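Local coordinates for protein sulfotransferase (Alicyclobacillus acidocaldarius subsp. acidocaldarius, PDB 3RNL) that probably transfers sulfuryl groups to an acceptor as a sulfotransferase, and binds magnesium ions, at residues R135-E147 with R150-A163. Residues are numbered along the deposited sequence; the frame is centred on the assembly and turned at random.
Sequences RETLSFRESLAKE and RIRQHYEPLWYYRA
Glu147 and Arg150 belong to one helix, 147-152, which the backbone bonds Arg150 N to Lys146 O and Ile151 N to Glu147 O open; beyond it the chain turns back, bringing Tyr161 beside Leu144 of helix 140-145, their CA atoms 6.7 Å apart. Glu147 ties down the returning loop. With CG anti to its own backbone N (chi1 179°) and the chain extended, its carboxylate reaches the backbone of 161-163: OE1 accepts from Arg162 N at 2.8 Å and OE2 from Ala163 N at 2.9 Å, both on the syn side. A water adds a third link, donating to Glu147 OE1 and Leu144 O while accepting from Arg162 NH1.

A polar chain runs through the buried interior. Tyr161 OH donates to Ser143 OG (2.7 Å), and Ser143 OG in turn donates a hydrogen bond to Glu136 OE2 (2.6 Å) on the anti side. The syn side of that same oxygen takes Arg150 NH2 at 2.8 Å in a salt bridge. Lys146 CB lies over the centre of one face of the Arg150 guanidinium, and Trp159 brings CE3 over the rim of the opposite face, its ring tilted rather than stacked. Phe140 turns its edge to the face of Tyr161, planes at 76°, and Leu144 CD2 packs on Tyr161 CB.

At the far end Arg135 NH2 meets Glu156 OE1 almost straight (3.0 Å, 175°), in the guanidinium plane, and also pairs with Asp59, which accepts from Trp159 NE1 too. Two short helices, 140-145 opened by the Ser139/Glu142 capping box and 147-152 closed by a Schellman motif at His154, with the loop folding back, thus form a peripheral element on helices 119-132 and 273-294 of the P-loop-type sulfotransferase fold, away from the magnesium sites.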
# COMPACT_ATOMS: atom_id res chain seq x y z
N ARG A 135 -19.39 -0.10 -8.10
CA ARG A 135 -18.60 -0.47 -9.27
C ARG A 135 -18.76 -1.94 -9.67
O ARG A 135 -18.74 -2.28 -10.85
CB ARG A 135 -17.14 -0.10 -9.03
CG ARG A 135 -17.00 1.40 -8.81
CD ARG A 135 -15.67 1.80 -8.20
NE ARG A 135 -14.54 1.56 -9.09
CZ ARG A 135 -13.27 1.75 -8.74
NH1 ARG A 135 -12.98 2.20 -7.53
NH2 ARG A 135 -12.29 1.52 -9.60
N GLU A 136 -18.89 -2.80 -8.67
CA GLU A 136 -19.04 -4.24 -8.88
C GLU A 136 -20.41 -4.70 -8.39
O GLU A 136 -20.78 -4.42 -7.25
CB GLU A 136 -17.95 -5.00 -8.12
CG GLU A 136 -18.06 -6.52 -8.21
CD GLU A 136 -18.01 -7.03 -9.65
OE1 GLU A 136 -19.01 -6.88 -10.38
OE2 GLU A 136 -16.96 -7.57 -10.06
N THR A 137 -21.22 -5.29 -9.27
CA THR A 137 -22.46 -5.91 -8.85
C THR A 137 -22.45 -7.44 -8.74
O THR A 137 -23.41 -8.04 -8.26
CB THR A 137 -23.60 -5.53 -9.80
OG1 THR A 137 -23.22 -5.90 -11.13
CG2 THR A 137 -23.84 -4.02 -9.76
N LEU A 138 -21.36 -8.06 -9.18
CA LEU A 138 -21.23 -9.52 -9.18
C LEU A 138 -20.91 -10.06 -7.79
O LEU A 138 -20.45 -9.32 -6.93
CB LEU A 138 -20.17 -9.99 -10.17
CG LEU A 138 -20.40 -9.62 -11.64
CD1 LEU A 138 -19.15 -9.93 -12.46
CD2 LEU A 138 -21.60 -10.35 -12.21
N SER A 139 -21.13 -11.35 -7.59
CA SER A 139 -20.66 -12.02 -6.39
C SER A 139 -19.13 -12.02 -6.37
O SER A 139 -18.48 -11.82 -7.40
CB SER A 139 -21.14 -13.47 -6.36
OG SER A 139 -20.51 -14.22 -7.39
N PHE A 140 -18.55 -12.19 -5.19
CA PHE A 140 -17.09 -12.25 -5.08
C PHE A 140 -16.58 -13.41 -5.92
O PHE A 140 -15.54 -13.31 -6.58
CB PHE A 140 -16.71 -12.43 -3.61
CG PHE A 140 -15.22 -12.52 -3.36
CD1 PHE A 140 -14.36 -11.54 -3.83
CD2 PHE A 140 -14.70 -13.58 -2.63
CE1 PHE A 140 -12.97 -11.63 -3.58
CE2 PHE A 140 -13.33 -13.67 -2.39
CZ PHE A 140 -12.47 -12.69 -2.85
N ARG A 141 -17.31 -14.53 -5.92
CA ARG A 141 -16.87 -15.70 -6.68
C ARG A 141 -16.72 -15.36 -8.17
O ARG A 141 -15.72 -15.72 -8.80
CB ARG A 141 -17.86 -16.86 -6.50
CG ARG A 141 -17.33 -18.16 -7.05
CD ARG A 141 -18.38 -19.26 -6.96
NE ARG A 141 -18.80 -19.62 -5.59
CZ ARG A 141 -18.08 -20.38 -4.76
NH1 ARG A 141 -16.88 -20.82 -5.13
NH2 ARG A 141 -18.55 -20.69 -3.56
N GLU A 142 -17.73 -14.69 -8.72
CA GLU A 142 -17.72 -14.26 -10.12
C GLU A 142 -16.67 -13.19 -10.38
O GLU A 142 -16.03 -13.17 -11.42
CB GLU A 142 -19.09 -13.71 -10.52
CG GLU A 142 -20.21 -14.74 -10.53
CD GLU A 142 -21.57 -14.10 -10.78
OE1 GLU A 142 -22.09 -13.42 -9.87
OE2 GLU A 142 -22.11 -14.28 -11.89
N SER A 143 -16.52 -12.28 -9.42
CA SER A 143 -15.56 -11.17 -9.55
C SER A 143 -14.13 -11.71 -9.60
O SER A 143 -13.30 -11.25 -10.39
CB SER A 143 -15.75 -10.17 -8.39
OG SER A 143 -15.18 -8.89 -8.69
N LEU A 144 -13.84 -12.72 -8.78
CA LEU A 144 -12.53 -13.37 -8.79
C LEU A 144 -12.24 -13.97 -10.15
O LEU A 144 -11.11 -13.88 -10.66
CB LEU A 144 -12.48 -14.50 -7.75
CG LEU A 144 -12.17 -14.12 -6.31
CD1 LEU A 144 -12.48 -15.31 -5.40
CD2 LEU A 144 -10.70 -13.69 -6.17
N ALA A 145 -13.25 -14.60 -10.74
CA ALA A 145 -13.08 -15.31 -11.99
C ALA A 145 -12.79 -14.37 -13.16
O ALA A 145 -12.24 -14.80 -14.19
CB ALA A 145 -14.31 -16.18 -12.28
N LYS A 146 -13.15 -13.10 -13.02
CA LYS A 146 -12.91 -12.12 -14.07
C LYS A 146 -11.54 -11.45 -14.01
O LYS A 146 -11.23 -10.62 -14.87
CB LYS A 146 -13.99 -11.03 -14.05
CG LYS A 146 -15.34 -11.52 -14.55
CD LYS A 146 -16.26 -10.37 -14.89
CE LYS A 146 -17.50 -10.86 -15.62
NZ LYS A 146 -17.17 -11.53 -16.92
N GLU A 147 -10.72 -11.78 -13.02
CA GLU A 147 -9.49 -11.01 -12.83
C GLU A 147 -8.57 -11.01 -14.06
O GLU A 147 -8.09 -9.95 -14.48
CB GLU A 147 -8.71 -11.47 -11.60
CG GLU A 147 -7.41 -10.70 -11.42
CD GLU A 147 -6.69 -11.05 -10.13
OE1 GLU A 147 -7.30 -11.75 -9.29
OE2 GLU A 147 -5.52 -10.64 -9.97
N ARG A 150 -9.81 -8.77 -16.78
CA ARG A 150 -9.75 -7.37 -16.37
C ARG A 150 -8.32 -6.85 -16.40
O ARG A 150 -8.09 -5.68 -16.71
CB ARG A 150 -10.36 -7.19 -14.98
CG ARG A 150 -11.87 -7.39 -15.02
CD ARG A 150 -12.47 -7.41 -13.63
NE ARG A 150 -13.93 -7.35 -13.66
CZ ARG A 150 -14.70 -7.68 -12.62
NH1 ARG A 150 -14.13 -8.10 -11.50
NH2 ARG A 150 -16.02 -7.59 -12.71
N ILE A 151 -7.36 -7.71 -16.11
CA ILE A 151 -5.97 -7.31 -16.27
C ILE A 151 -5.68 -7.05 -17.75
O ILE A 151 -5.07 -6.04 -18.11
CB ILE A 151 -4.99 -8.35 -15.68
CG1 ILE A 151 -5.14 -8.39 -14.15
CG2 ILE A 151 -3.56 -8.00 -16.07
CD1 ILE A 151 -4.30 -9.48 -13.47
N ARG A 152 -6.14 -7.95 -18.62
CA ARG A 152 -5.95 -7.75 -20.06
C ARG A 152 -6.62 -6.47 -20.56
O ARG A 152 -6.10 -5.82 -21.47
CB ARG A 152 -6.50 -8.94 -20.86
CG ARG A 152 -5.71 -10.23 -20.68
CD ARG A 152 -6.04 -11.23 -21.79
NE ARG A 152 -7.45 -11.63 -21.78
CZ ARG A 152 -7.93 -12.67 -21.11
NH1 ARG A 152 -9.22 -12.96 -21.16
NH2 ARG A 152 -7.11 -13.43 -20.40
N GLN A 153 -7.76 -6.12 -19.97
CA GLN A 153 -8.53 -4.96 -20.42
C GLN A 153 -8.08 -3.65 -19.77
O GLN A 153 -8.63 -2.59 -20.06
CB GLN A 153 -10.03 -5.17 -20.20
CG GLN A 153 -10.63 -6.27 -21.08
CD GLN A 153 -12.05 -6.64 -20.68
OE1 GLN A 153 -12.57 -6.16 -19.68
NE2 GLN A 153 -12.68 -7.51 -21.47
N HIS A 154 -7.07 -3.74 -18.91
CA HIS A 154 -6.50 -2.58 -18.22
C HIS A 154 -7.45 -1.90 -17.22
O HIS A 154 -7.50 -0.67 -17.14
CB HIS A 154 -5.99 -1.54 -19.23
CG HIS A 154 -4.99 -2.09 -20.20
ND1 HIS A 154 -4.88 -1.62 -21.49
CD2 HIS A 154 -4.05 -3.06 -20.07
CE1 HIS A 154 -3.92 -2.29 -22.12
NE2 HIS A 154 -3.40 -3.16 -21.28
N TYR A 155 -8.16 -2.70 -16.44
CA TYR A 155 -8.84 -2.17 -15.27
C TYR A 155 -7.78 -1.70 -14.28
O TYR A 155 -6.63 -2.12 -14.35
CB TYR A 155 -9.67 -3.26 -14.59
CG TYR A 155 -11.04 -3.51 -15.18
CD1 TYR A 155 -12.13 -3.75 -14.35
CD2 TYR A 155 -11.26 -3.49 -16.56
CE1 TYR A 155 -13.39 -4.01 -14.87
CE2 TYR A 155 -12.52 -3.73 -17.09
CZ TYR A 155 -13.58 -3.98 -16.24
OH TYR A 155 -14.84 -4.23 -16.75
N GLU A 156 -8.17 -0.83 -13.35
CA GLU A 156 -7.22 -0.44 -12.31
C GLU A 156 -6.95 -1.59 -11.32
O GLU A 156 -7.72 -2.56 -11.24
CB GLU A 156 -7.70 0.81 -11.59
CG GLU A 156 -8.84 0.57 -10.63
CD GLU A 156 -8.60 1.28 -9.31
OE1 GLU A 156 -9.47 2.09 -8.92
OE2 GLU A 156 -7.54 1.03 -8.68
N PRO A 157 -5.81 -1.51 -10.61
CA PRO A 157 -5.37 -2.66 -9.80
C PRO A 157 -6.25 -2.98 -8.60
O PRO A 157 -6.09 -4.06 -8.03
CB PRO A 157 -3.94 -2.29 -9.35
CG PRO A 157 -3.56 -1.10 -10.14
CD PRO A 157 -4.81 -0.43 -10.64
N LEU A 158 -7.16 -2.09 -8.20
CA LEU A 158 -8.09 -2.45 -7.12
C LEU A 158 -8.84 -3.74 -7.48
O LEU A 158 -9.20 -4.53 -6.61
CB LEU A 158 -9.08 -1.32 -6.83
CG LEU A 158 -10.00 -1.51 -5.61
CD1 LEU A 158 -9.21 -1.85 -4.33
CD2 LEU A 158 -10.86 -0.27 -5.40
N TRP A 159 -9.04 -3.94 -8.78
CA TRP A 159 -9.73 -5.13 -9.25
C TRP A 159 -8.85 -6.38 -9.25
O TRP A 159 -9.37 -7.49 -9.47
CB TRP A 159 -10.26 -4.94 -10.68
CG TRP A 159 -11.21 -3.80 -10.89
CD1 TRP A 159 -10.89 -2.50 -11.22
CD2 TRP A 159 -12.64 -3.87 -10.88
NE1 TRP A 159 -12.04 -1.76 -11.39
CE2 TRP A 159 -13.12 -2.57 -11.18
CE3 TRP A 159 -13.56 -4.89 -10.64
CZ2 TRP A 159 -14.49 -2.27 -11.25
CZ3 TRP A 159 -14.93 -4.60 -10.71
CH2 TRP A 159 -15.37 -3.30 -11.00
N TYR A 160 -7.54 -6.27 -9.00
CA TYR A 160 -6.77 -7.48 -9.23
C TYR A 160 -6.60 -8.12 -7.87
O TYR A 160 -5.58 -7.94 -7.19
CB TYR A 160 -5.35 -7.10 -9.72
CG TYR A 160 -5.22 -6.25 -10.97
CD1 TYR A 160 -6.31 -5.95 -11.78
CD2 TYR A 160 -3.98 -5.74 -11.34
CE1 TYR A 160 -6.15 -5.14 -12.93
CE2 TYR A 160 -3.81 -4.95 -12.46
CZ TYR A 160 -4.89 -4.65 -13.25
OH TYR A 160 -4.69 -3.86 -14.36
N TYR A 161 -7.47 -9.07 -7.58
CA TYR A 161 -7.58 -9.59 -6.24
C TYR A 161 -6.34 -10.39 -5.92
O TYR A 161 -5.75 -10.24 -4.84
CB TYR A 161 -8.80 -10.50 -6.14
CG TYR A 161 -10.08 -9.74 -6.33
CD1 TYR A 161 -10.43 -8.70 -5.48
CD2 TYR A 161 -10.96 -10.08 -7.36
CE1 TYR A 161 -11.61 -8.00 -5.66
CE2 TYR A 161 -12.14 -9.39 -7.54
CZ TYR A 161 -12.47 -8.36 -6.69
OH TYR A 161 -13.65 -7.68 -6.88
N ARG A 162 -5.97 -11.25 -6.85
CA ARG A 162 -4.79 -12.11 -6.67
C ARG A 162 -3.48 -11.36 -6.92
O ARG A 162 -2.55 -11.46 -6.11
CB ARG A 162 -4.87 -13.34 -7.60
CG ARG A 162 -5.90 -14.40 -7.17
CD ARG A 162 -6.05 -15.48 -8.27
NE ARG A 162 -6.45 -16.78 -7.72
CZ ARG A 162 -7.71 -17.21 -7.66
NH1 ARG A 162 -8.70 -16.46 -8.11
NH2 ARG A 162 -7.98 -18.41 -7.15
N ALA A 163 -3.39 -10.62 -8.02
CA ALA A 163 -2.09 -10.07 -8.42
C ALA A 163 -1.54 -9.13 -7.35
O ALA A 163 -0.33 -9.14 -7.04
CB ALA A 163 -2.18 -9.36 -9.76
O HOH W 1 -10.48 3.42 -6.59
O HOH W 2 -11.40 -8.90 -10.89
O HOH W 3 -8.76 -13.89 -9.36